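Local atomic coordinates of pullulanase (Klebsiella oxytoca, PDB entry 2YOC), a protein that hydrolyses the alpha-1,6-glucosidic linkages of pullulan and related branched dextrins, and is a secreted, membrane-binding glycosyl hydrolase linked to type 2 secretion. Residues A973-G983 / L994-A1004; E1016-Q1024 / S1050-Q1058. One frame throughout, in Å; residues are numbered along the deposited sequence.

Contact 1 (A973-G983 / L994-A1004). With CA (calcium ion), chain M.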
loop_
_atom_site.group_PDB
_atom_site.type_symbol
_atom_site.label_atom_id
_atom_site.label_comp_id
_atom_site.label_asym_id
_atom_site.label_seq_id
_atom_site.Cartn_x
_atom_site.Cartn_y
_atom_site.Cartn_z
ATOM N N ALA B 973 6.961 -16.581 -14.087
ATOM C CA ALA B 973 7.441 -15.449 -14.893
ATOM C C ALA B 973 7.354 -15.705 -16.393
ATOM O O ALA B 973 7.512 -16.832 -16.842
ATOM C CB ALA B 973 8.857 -15.083 -14.497
ATOM N N GLY B 974 7.050 -14.659 -17.148
ATOM C CA GLY B 974 6.939 -14.749 -18.603
ATOM C C GLY B 974 5.674 -15.397 -19.147
ATOM O O GLY B 974 5.475 -15.416 -20.360
ATOM N N LEU B 975 4.807 -15.932 -18.276
ATOM C CA LEU B 975 3.570 -16.534 -18.733
ATOM C C LEU B 975 2.427 -15.532 -18.597
ATOM O O LEU B 975 2.085 -15.098 -17.488
ATOM C CB LEU B 975 3.279 -17.825 -17.982
ATOM C CG LEU B 975 2.160 -18.689 -18.527
ATOM C CD1 LEU B 975 2.595 -19.371 -19.799
ATOM C CD2 LEU B 975 1.742 -19.722 -17.494
ATOM N N LEU B 976 1.876 -15.126 -19.748
ATOM C CA LEU B 976 0.758 -14.195 -19.809
ATOM C C LEU B 976 -0.438 -14.958 -20.323
ATOM O O LEU B 976 -0.414 -15.486 -21.436
ATOM C CB LEU B 976 1.083 -12.975 -20.687
ATOM C CG LEU B 976 2.232 -12.106 -20.194
ATOM C CD1 LEU B 976 2.896 -11.381 -21.342
ATOM C CD2 LEU B 976 1.778 -11.147 -19.113
ATOM N N VAL B 977 -1.450 -15.097 -19.463
ATOM C CA VAL B 977 -2.657 -15.860 -19.764
ATOM C C VAL B 977 -3.886 -14.968 -19.630
ATOM O O VAL B 977 -4.221 -14.542 -18.517
ATOM C CB VAL B 977 -2.751 -17.179 -18.945
ATOM C CG1 VAL B 977 -4.086 -17.868 -19.165
ATOM C CG2 VAL B 977 -1.614 -18.132 -19.310
HETATM N N MSE B 978 -4.549 -14.670 -20.774
HETATM C CA MSE B 978 -5.733 -13.817 -20.812
HETATM C C MSE B 978 -6.942 -14.605 -21.223
HETATM O O MSE B 978 -6.876 -15.348 -22.201
HETATM C CB MSE B 978 -5.515 -12.644 -21.773
HETATM C CG MSE B 978 -6.603 -11.564 -21.678
HETATM SE SE MSE B 978 -6.274 -10.008 -22.810
HETATM C CE MSE B 978 -6.450 -10.817 -24.552
ATOM N N THR B 979 -8.056 -14.427 -20.500
ATOM C CA THR B 979 -9.305 -15.102 -20.822
ATOM C C THR B 979 -10.368 -14.063 -21.209
ATOM O O THR B 979 -10.463 -13.035 -20.541
ATOM C CB THR B 979 -9.770 -16.050 -19.686
ATOM O OG1 THR B 979 -10.298 -15.308 -18.595
ATOM C CG2 THR B 979 -8.695 -17.007 -19.215
ATOM N N VAL B 980 -11.136 -14.316 -22.307
ATOM C CA VAL B 980 -12.198 -13.420 -22.790
ATOM C C VAL B 980 -13.509 -14.191 -22.856
ATOM O O VAL B 980 -13.621 -15.153 -23.615
ATOM C CB VAL B 980 -11.882 -12.696 -24.124
ATOM C CG1 VAL B 980 -12.989 -11.700 -24.464
ATOM C CG2 VAL B 980 -10.517 -11.986 -24.067
ATOM N N ASP B 981 -14.501 -13.767 -22.065
ATOM C CA ASP B 981 -15.790 -14.425 -21.973
ATOM C C ASP B 981 -16.746 -14.042 -23.084
ATOM O O ASP B 981 -16.849 -12.872 -23.448
ATOM C CB ASP B 981 -16.450 -14.149 -20.603
ATOM C CG ASP B 981 -17.521 -15.157 -20.215
ATOM O OD1 ASP B 981 -17.551 -16.241 -20.811
ATOM O OD2 ASP B 981 -18.324 -14.863 -19.295
ATOM N N ASP B 982 -17.477 -15.042 -23.611
ATOM C CA ASP B 982 -18.589 -14.873 -24.530
ATOM C C ASP B 982 -19.756 -15.664 -23.975
ATOM O O ASP B 982 -20.818 -15.765 -24.608
ATOM C CB ASP B 982 -18.252 -15.234 -25.972
ATOM C CG ASP B 982 -19.163 -14.530 -26.990
ATOM O OD1 ASP B 982 -19.521 -13.336 -26.764
ATOM O OD2 ASP B 982 -19.525 -15.167 -28.003
ATOM N N GLY B 983 -19.562 -16.180 -22.753
ATOM C CA GLY B 983 -20.553 -16.937 -21.997
ATOM C C GLY B 983 -21.735 -16.108 -21.525
ATOM O O GLY B 983 -21.683 -14.884 -21.467
ATOM N N LEU B 994 -17.691 -19.051 -31.083
ATOM C CA LEU B 994 -17.037 -19.226 -29.762
ATOM C C LEU B 994 -17.893 -18.895 -28.534
ATOM O O LEU B 994 -18.884 -18.165 -28.638
ATOM C CB LEU B 994 -15.674 -18.484 -29.676
ATOM C CG LEU B 994 -14.691 -18.693 -30.825
ATOM C CD1 LEU B 994 -13.412 -17.952 -30.583
ATOM C CD2 LEU B 994 -14.398 -20.161 -31.078
ATOM N N ASP B 995 -17.489 -19.458 -27.375
ATOM C CA ASP B 995 -18.075 -19.261 -26.048
ATOM C C ASP B 995 -17.073 -18.473 -25.209
ATOM O O ASP B 995 -17.441 -17.902 -24.191
ATOM C CB ASP B 995 -18.342 -20.609 -25.360
ATOM C CG ASP B 995 -19.800 -21.037 -25.215
ATOM O OD1 ASP B 995 -20.706 -20.204 -25.507
ATOM O OD2 ASP B 995 -20.041 -22.206 -24.797
ATOM N N GLY B 996 -15.818 -18.462 -25.649
ATOM C CA GLY B 996 -14.721 -17.801 -24.963
ATOM C C GLY B 996 -13.391 -17.953 -25.668
ATOM O O GLY B 996 -13.267 -18.737 -26.612
ATOM N N LEU B 997 -12.377 -17.200 -25.198
ATOM C CA LEU B 997 -11.012 -17.146 -25.745
ATOM C C LEU B 997 -9.933 -17.202 -24.687
ATOM O O LEU B 997 -10.093 -16.648 -23.594
ATOM C CB LEU B 997 -10.827 -15.815 -26.488
ATOM C CG LEU B 997 -10.209 -15.838 -27.861
ATOM C CD1 LEU B 997 -10.265 -17.243 -28.487
ATOM C CD2 LEU B 997 -10.894 -14.824 -28.757
ATOM N N VAL B 998 -8.787 -17.800 -25.056
ATOM C CA VAL B 998 -7.591 -17.851 -24.206
ATOM C C VAL B 998 -6.368 -17.403 -25.012
ATOM O O VAL B 998 -6.084 -17.972 -26.072
ATOM C CB VAL B 998 -7.344 -19.192 -23.455
ATOM C CG1 VAL B 998 -6.056 -19.143 -22.653
ATOM C CG2 VAL B 998 -8.505 -19.534 -22.535
ATOM N N VAL B 999 -5.665 -16.381 -24.520
ATOM C CA VAL B 999 -4.422 -15.944 -25.121
ATOM C C VAL B 999 -3.317 -16.379 -24.148
ATOM O O VAL B 999 -3.318 -15.988 -22.970
ATOM C CB VAL B 999 -4.370 -14.432 -25.440
ATOM C CG1 VAL B 999 -3.003 -14.031 -26.000
ATOM C CG2 VAL B 999 -5.470 -14.031 -26.408
ATOM N N ALA B 1000 -2.400 -17.214 -24.630
ATOM C CA ALA B 1000 -1.290 -17.655 -23.809
ATOM C C ALA B 1000 0.011 -17.262 -24.466
ATOM O O ALA B 1000 0.243 -17.595 -25.623
ATOM C CB ALA B 1000 -1.357 -19.152 -23.567
ATOM N N ILE B 1001 0.818 -16.476 -23.747
ATOM C CA ILE B 1001 2.114 -16.008 -24.206
ATOM C C ILE B 1001 3.156 -16.531 -23.229
ATOM O O ILE B 1001 3.175 -16.094 -22.072
ATOM C CB ILE B 1001 2.146 -14.457 -24.319
ATOM C CG1 ILE B 1001 1.096 -13.945 -25.330
ATOM C CG2 ILE B 1001 3.565 -13.937 -24.658
ATOM C CD1 ILE B 1001 0.766 -12.465 -25.178
ATOM N N ASN B 1002 4.009 -17.477 -23.684
ATOM C CA ASN B 1002 5.078 -18.021 -22.852
ATOM C C ASN B 1002 6.405 -17.375 -23.247
ATOM O O ASN B 1002 7.125 -17.873 -24.114
ATOM C CB ASN B 1002 5.139 -19.560 -22.897
ATOM C CG ASN B 1002 6.125 -20.174 -21.922
ATOM O OD1 ASN B 1002 6.328 -19.695 -20.795
ATOM N ND2 ASN B 1002 6.729 -21.281 -22.326
ATOM N N ALA B 1003 6.705 -16.243 -22.605
ATOM C CA ALA B 1003 7.899 -15.451 -22.812
ATOM C C ALA B 1003 9.001 -15.947 -21.864
ATOM O O ALA B 1003 9.617 -15.158 -21.136
ATOM C CB ALA B 1003 7.571 -13.992 -22.555
ATOM N N ALA B 1004 9.259 -17.270 -21.900
ATOM C CA ALA B 1004 10.232 -17.967 -21.051
ATOM C C ALA B 1004 11.017 -19.033 -21.841
ATOM O O ALA B 1004 10.444 -19.621 -22.767
ATOM C CB ALA B 1004 9.505 -18.625 -19.880
HETATM CA CA CA M . -20.951 -16.928 -28.244
#
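Asp982 and Leu994 meet on a calcium ion at one end of this strand pair. The carboxylate oxygen OD2 of Asp982 binds the metal at 2.3 Å, and the main-chain O of Leu994 binds it at 2.4 Å, which lets these two oxygens sit side by side. Ser989, Asp991 and Gln1058 complete the site. The second oxygen of Asp982 is held as well, by Leu990 N and by a salt bridge to Arg961, so both ends of the carboxylate are fixed.

Backbone bonds do most of the joining. Leu976, Met978 and Val980 each exchange a pair of N-H...O bonds with Ile1001, Val999 and Leu997, and the straightest, Leu976 N to Ile1001 O, reaches 172° at the hydrogen. Near the metal the pattern bends: Asp982 N meets Asp995 O from well above the carbonyl plane. The unit is an antiparallel beta hairpin whose long connection, residues 984-993, supplies calcium ligands. Where strand 975-981 ends, Asp981 OD1 accepts from Gly983 N at 2.8 Å, an Asx turn.

Apolar packing differs on the two faces. On one, Leu976 and Ile1001 touch CB to CB at 4.1 Å and both reach helix 762-776. On the same face Met978, a selenomethionine, lies alongside Val999; the bend at chi3 (67°) brings CE to 3.8 Å from Val999 CG2. The opposite face carries Val977, Thr979, Val998 and Ala1000; the side chains of Thr979 and Val998 lie side by side, CG2 to CG2 at 4.2 Å. Farther along, Leu975 CD1 crosses to CB of Asn1002 at 4.0 Å, while the polar end of Asn1002 bonds to Pro1047.

Contact 2 (E1016-Q1024 / S1050-Q1058); sequences ETLQLSAIQ and SVAVLELPQ. With CA (calcium ion), chain M.
The ring of Pro1057 covers one face of the Gln1019 amide, its CG 4.0 Å from CD of Gln1019. The carboxylate of Glu1055 has CA of Ser1021 over one face, 3.7 Å from OE2, and NE2 of Gln1019 on the other side of its plane. Amide and carboxylate are turned 47° to each other, and at 4.0 Å NE2 of Gln1019 only neighbours OE2 of Glu1055. The charge of Glu1055 is met by a salt bridge from Arg993, and a water that also bonds to Ser1021 OG donates to OE2. The third flat group, the amide of Gln1024, offers OE1 to Val1053 N at 2.8 Å, on a lone pair in the carbonyl plane; its NE2 makes a weak bond to Val1051 O.

Between these groups the backbones pair briefly, at the margin of the five-stranded antiparallel sheet of the C-terminal domain: 1019-1020 is an outermost strand, and 1050-1057 has 994-1002 as its other neighbour. Gln1019 and Glu1055 form an antiparallel hydrogen-bonded pair, with Glu1055 N pointing almost straight at Gln1019 O (174° at the hydrogen). Ser1021 N adds a weak bond to Val1053 O. Strand 1019-1020 ends at Ser1021, the N-cap residue of the helix that follows. On the face away from Glu1055, CD1 of Leu1020 touches CD1 of Leu1054 at 3.9 Å, and CD2 of Leu1018 packs on CG of Leu1056. CG of Leu1020 is swung anti to its own N (chi1 -173°), which carries CD1 across to Leu1054 and on to CB of Ala1052.

Past the end of the two-residue strand, OE1 of Gln1024 stands in for a strand toward Val1053 N, and the weak NE2 bond perhaps does so toward Val1051 O: a side-chain amide can thus continue the edge pairing.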
loop_
_atom_site.group_PDB
_atom_site.type_symbol
_atom_site.label_atom_id
_atom_site.label_comp_id
_atom_site.label_asym_id
_atom_site.label_seq_id
_atom_site.Cartn_x
_atom_site.Cartn_y
_atom_site.Cartn_z
ATOM N N GLU B 1016 -11.714 -28.331 -19.569
ATOM C CA GLU B 1016 -12.330 -27.430 -20.532
ATOM C C GLU B 1016 -12.001 -27.939 -21.928
ATOM O O GLU B 1016 -10.870 -28.390 -22.189
ATOM C CB GLU B 1016 -11.849 -25.987 -20.342
ATOM C CG GLU B 1016 -12.365 -25.323 -19.076
ATOM C CD GLU B 1016 -13.718 -24.648 -19.167
ATOM O OE1 GLU B 1016 -14.426 -24.837 -20.178
ATOM O OE2 GLU B 1016 -14.073 -23.917 -18.216
ATOM N N THR B 1017 -13.018 -27.947 -22.798
ATOM C CA THR B 1017 -12.843 -28.400 -24.162
ATOM C C THR B 1017 -12.413 -27.228 -25.028
ATOM O O THR B 1017 -13.225 -26.385 -25.402
ATOM C CB THR B 1017 -13.991 -29.299 -24.605
ATOM O OG1 THR B 1017 -13.923 -30.487 -23.804
ATOM C CG2 THR B 1017 -13.910 -29.675 -26.072
ATOM N N LEU B 1018 -11.096 -27.160 -25.274
ATOM C CA LEU B 1018 -10.409 -26.125 -26.029
ATOM C C LEU B 1018 -9.793 -26.677 -27.288
ATOM O O LEU B 1018 -9.553 -27.874 -27.401
ATOM C CB LEU B 1018 -9.294 -25.524 -25.167
ATOM C CG LEU B 1018 -9.702 -24.846 -23.877
ATOM C CD1 LEU B 1018 -8.484 -24.586 -23.044
ATOM C CD2 LEU B 1018 -10.472 -23.550 -24.129
ATOM N N GLN B 1019 -9.522 -25.805 -28.232
ATOM C CA GLN B 1019 -8.870 -26.148 -29.488
ATOM C C GLN B 1019 -8.014 -24.971 -29.889
ATOM O O GLN B 1019 -8.353 -23.825 -29.553
ATOM C CB GLN B 1019 -9.884 -26.534 -30.603
ATOM C CG GLN B 1019 -10.803 -25.416 -31.096
ATOM C CD GLN B 1019 -12.035 -25.914 -31.797
ATOM O OE1 GLN B 1019 -12.367 -27.101 -31.784
ATOM N NE2 GLN B 1019 -12.779 -24.996 -32.386
ATOM N N LEU B 1020 -6.892 -25.245 -30.566
ATOM C CA LEU B 1020 -5.979 -24.213 -31.040
ATOM C C LEU B 1020 -6.648 -23.516 -32.222
ATOM O O LEU B 1020 -7.438 -24.147 -32.923
ATOM C CB LEU B 1020 -4.666 -24.877 -31.468
ATOM C CG LEU B 1020 -3.513 -23.966 -31.853
ATOM C CD1 LEU B 1020 -2.969 -23.221 -30.650
ATOM C CD2 LEU B 1020 -2.421 -24.750 -32.544
ATOM N N SER B 1021 -6.365 -22.231 -32.429
ATOM C CA SER B 1021 -6.951 -21.502 -33.544
ATOM C C SER B 1021 -6.622 -22.168 -34.886
ATOM O O SER B 1021 -5.473 -22.603 -35.111
ATOM C CB SER B 1021 -6.456 -20.061 -33.575
ATOM O OG SER B 1021 -7.194 -19.305 -34.525
ATOM N N ALA B 1022 -7.640 -22.225 -35.784
ATOM C CA ALA B 1022 -7.506 -22.756 -37.139
ATOM C C ALA B 1022 -6.378 -22.017 -37.852
ATOM O O ALA B 1022 -5.594 -22.660 -38.542
ATOM C CB ALA B 1022 -8.801 -22.571 -37.900
ATOM N N ILE B 1023 -6.254 -20.678 -37.610
ATOM C CA ILE B 1023 -5.210 -19.769 -38.117
ATOM C C ILE B 1023 -3.824 -20.362 -37.756
ATOM O O ILE B 1023 -2.972 -20.519 -38.647
ATOM C CB ILE B 1023 -5.417 -18.305 -37.558
ATOM C CG1 ILE B 1023 -6.676 -17.609 -38.145
ATOM C CG2 ILE B 1023 -4.213 -17.405 -37.809
ATOM C CD1 ILE B 1023 -7.985 -17.824 -37.404
ATOM N N GLN B 1024 -3.643 -20.756 -36.470
ATOM C CA GLN B 1024 -2.394 -21.340 -35.978
ATOM C C GLN B 1024 -2.167 -22.783 -36.439
ATOM O O GLN B 1024 -1.020 -23.170 -36.693
ATOM C CB GLN B 1024 -2.289 -21.223 -34.458
ATOM C CG GLN B 1024 -1.847 -19.843 -34.018
ATOM C CD GLN B 1024 -1.819 -19.687 -32.523
ATOM O OE1 GLN B 1024 -2.803 -19.956 -31.811
ATOM N NE2 GLN B 1024 -0.692 -19.197 -32.020
ATOM N N SER B 1050 6.560 -19.016 -27.127
ATOM C CA SER B 1050 5.411 -19.336 -27.934
ATOM C C SER B 1050 4.183 -18.556 -27.526
ATOM O O SER B 1050 4.050 -18.124 -26.368
ATOM C CB SER B 1050 5.137 -20.837 -27.875
ATOM O OG SER B 1050 4.816 -21.267 -26.561
ATOM N N VAL B 1051 3.285 -18.389 -28.506
ATOM C CA VAL B 1051 1.995 -17.733 -28.371
ATOM C C VAL B 1051 0.853 -18.626 -28.937
ATOM O O VAL B 1051 0.933 -19.100 -30.069
ATOM C CB VAL B 1051 1.973 -16.225 -28.799
ATOM C CG1 VAL B 1051 2.875 -15.937 -29.990
ATOM C CG2 VAL B 1051 0.557 -15.714 -29.051
ATOM N N ALA B 1052 -0.167 -18.893 -28.102
ATOM C CA ALA B 1052 -1.311 -19.728 -28.457
ATOM C C ALA B 1052 -2.637 -19.046 -28.224
ATOM O O ALA B 1052 -2.837 -18.400 -27.194
ATOM C CB ALA B 1052 -1.277 -21.024 -27.674
ATOM N N VAL B 1053 -3.550 -19.208 -29.166
ATOM C CA VAL B 1053 -4.905 -18.694 -29.032
ATOM C C VAL B 1053 -5.763 -19.936 -28.860
ATOM O O VAL B 1053 -5.962 -20.690 -29.818
ATOM C CB VAL B 1053 -5.371 -17.792 -30.209
ATOM C CG1 VAL B 1053 -6.832 -17.420 -30.058
ATOM C CG2 VAL B 1053 -4.515 -16.534 -30.305
ATOM N N LEU B 1054 -6.163 -20.216 -27.617
ATOM C CA LEU B 1054 -6.983 -21.384 -27.346
ATOM C C LEU B 1054 -8.417 -20.900 -27.345
ATOM O O LEU B 1054 -8.739 -19.915 -26.672
ATOM C CB LEU B 1054 -6.620 -22.063 -26.007
ATOM C CG LEU B 1054 -5.218 -22.711 -25.817
ATOM C CD1 LEU B 1054 -4.519 -23.006 -27.126
ATOM C CD2 LEU B 1054 -4.353 -21.847 -24.972
ATOM N N GLU B 1055 -9.258 -21.535 -28.159
ATOM C CA GLU B 1055 -10.644 -21.138 -28.280
ATOM C C GLU B 1055 -11.602 -22.167 -27.732
ATOM O O GLU B 1055 -11.380 -23.372 -27.887
ATOM C CB GLU B 1055 -11.003 -20.716 -29.715
ATOM C CG GLU B 1055 -10.157 -21.327 -30.818
ATOM C CD GLU B 1055 -10.519 -20.860 -32.212
ATOM O OE1 GLU B 1055 -10.658 -19.628 -32.401
ATOM O OE2 GLU B 1055 -10.654 -21.721 -33.115
ATOM N N LEU B 1056 -12.670 -21.672 -27.079
ATOM C CA LEU B 1056 -13.741 -22.446 -26.463
ATOM C C LEU B 1056 -14.913 -22.499 -27.463
ATOM O O LEU B 1056 -15.674 -21.529 -27.570
ATOM C CB LEU B 1056 -14.189 -21.741 -25.178
ATOM C CG LEU B 1056 -14.524 -22.582 -23.968
ATOM C CD1 LEU B 1056 -15.139 -21.713 -22.900
ATOM C CD2 LEU B 1056 -15.504 -23.707 -24.298
ATOM N N PRO B 1057 -15.080 -23.597 -28.230
ATOM C CA PRO B 1057 -16.170 -23.606 -29.233
ATOM C C PRO B 1057 -17.555 -23.628 -28.616
ATOM O O PRO B 1057 -17.764 -24.243 -27.567
ATOM C CB PRO B 1057 -15.876 -24.840 -30.089
ATOM C CG PRO B 1057 -15.050 -25.737 -29.191
ATOM C CD PRO B 1057 -14.289 -24.850 -28.251
ATOM N N GLN B 1058 -18.472 -22.905 -29.240
ATOM C CA GLN B 1058 -19.851 -22.791 -28.801
ATOM C C GLN B 1058 -20.632 -23.962 -29.302
ATOM O O GLN B 1058 -20.488 -24.358 -30.464
ATOM C CB GLN B 1058 -20.482 -21.478 -29.310
ATOM C CG GLN B 1058 -21.762 -21.089 -28.570
ATOM C CD GLN B 1058 -22.582 -20.105 -29.343
ATOM O OE1 GLN B 1058 -22.161 -18.977 -29.612
ATOM N NE2 GLN B 1058 -23.786 -20.507 -29.702
HETATM CA CA CA M . -20.951 -16.928 -28.244
HETATM O O HOH W 1 -9.878 -19.822 -35.561
#

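Overall arrangement
Both contacts belong to one antiparallel sheet of the C-terminal domain, where strands 994-1002 and 1050-1057 are neighbours, joined for example by Val998 N to Leu1054 O at 2.7 Å. Contact 1 occupies its buried middle; contact 2 lies toward the margin, ending in the outermost strand 1019-1020, and is only partly buried. That difference shows in the chemistry: the inner pair relies on regular main-chain bonding and aliphatic faces, whereas the outer one mixes a short bridge with amides, a carboxylate and water. One calcium ion links them, since Gln1058, at the end of contact 2, shares it with Asp982 and Leu994 of contact 1.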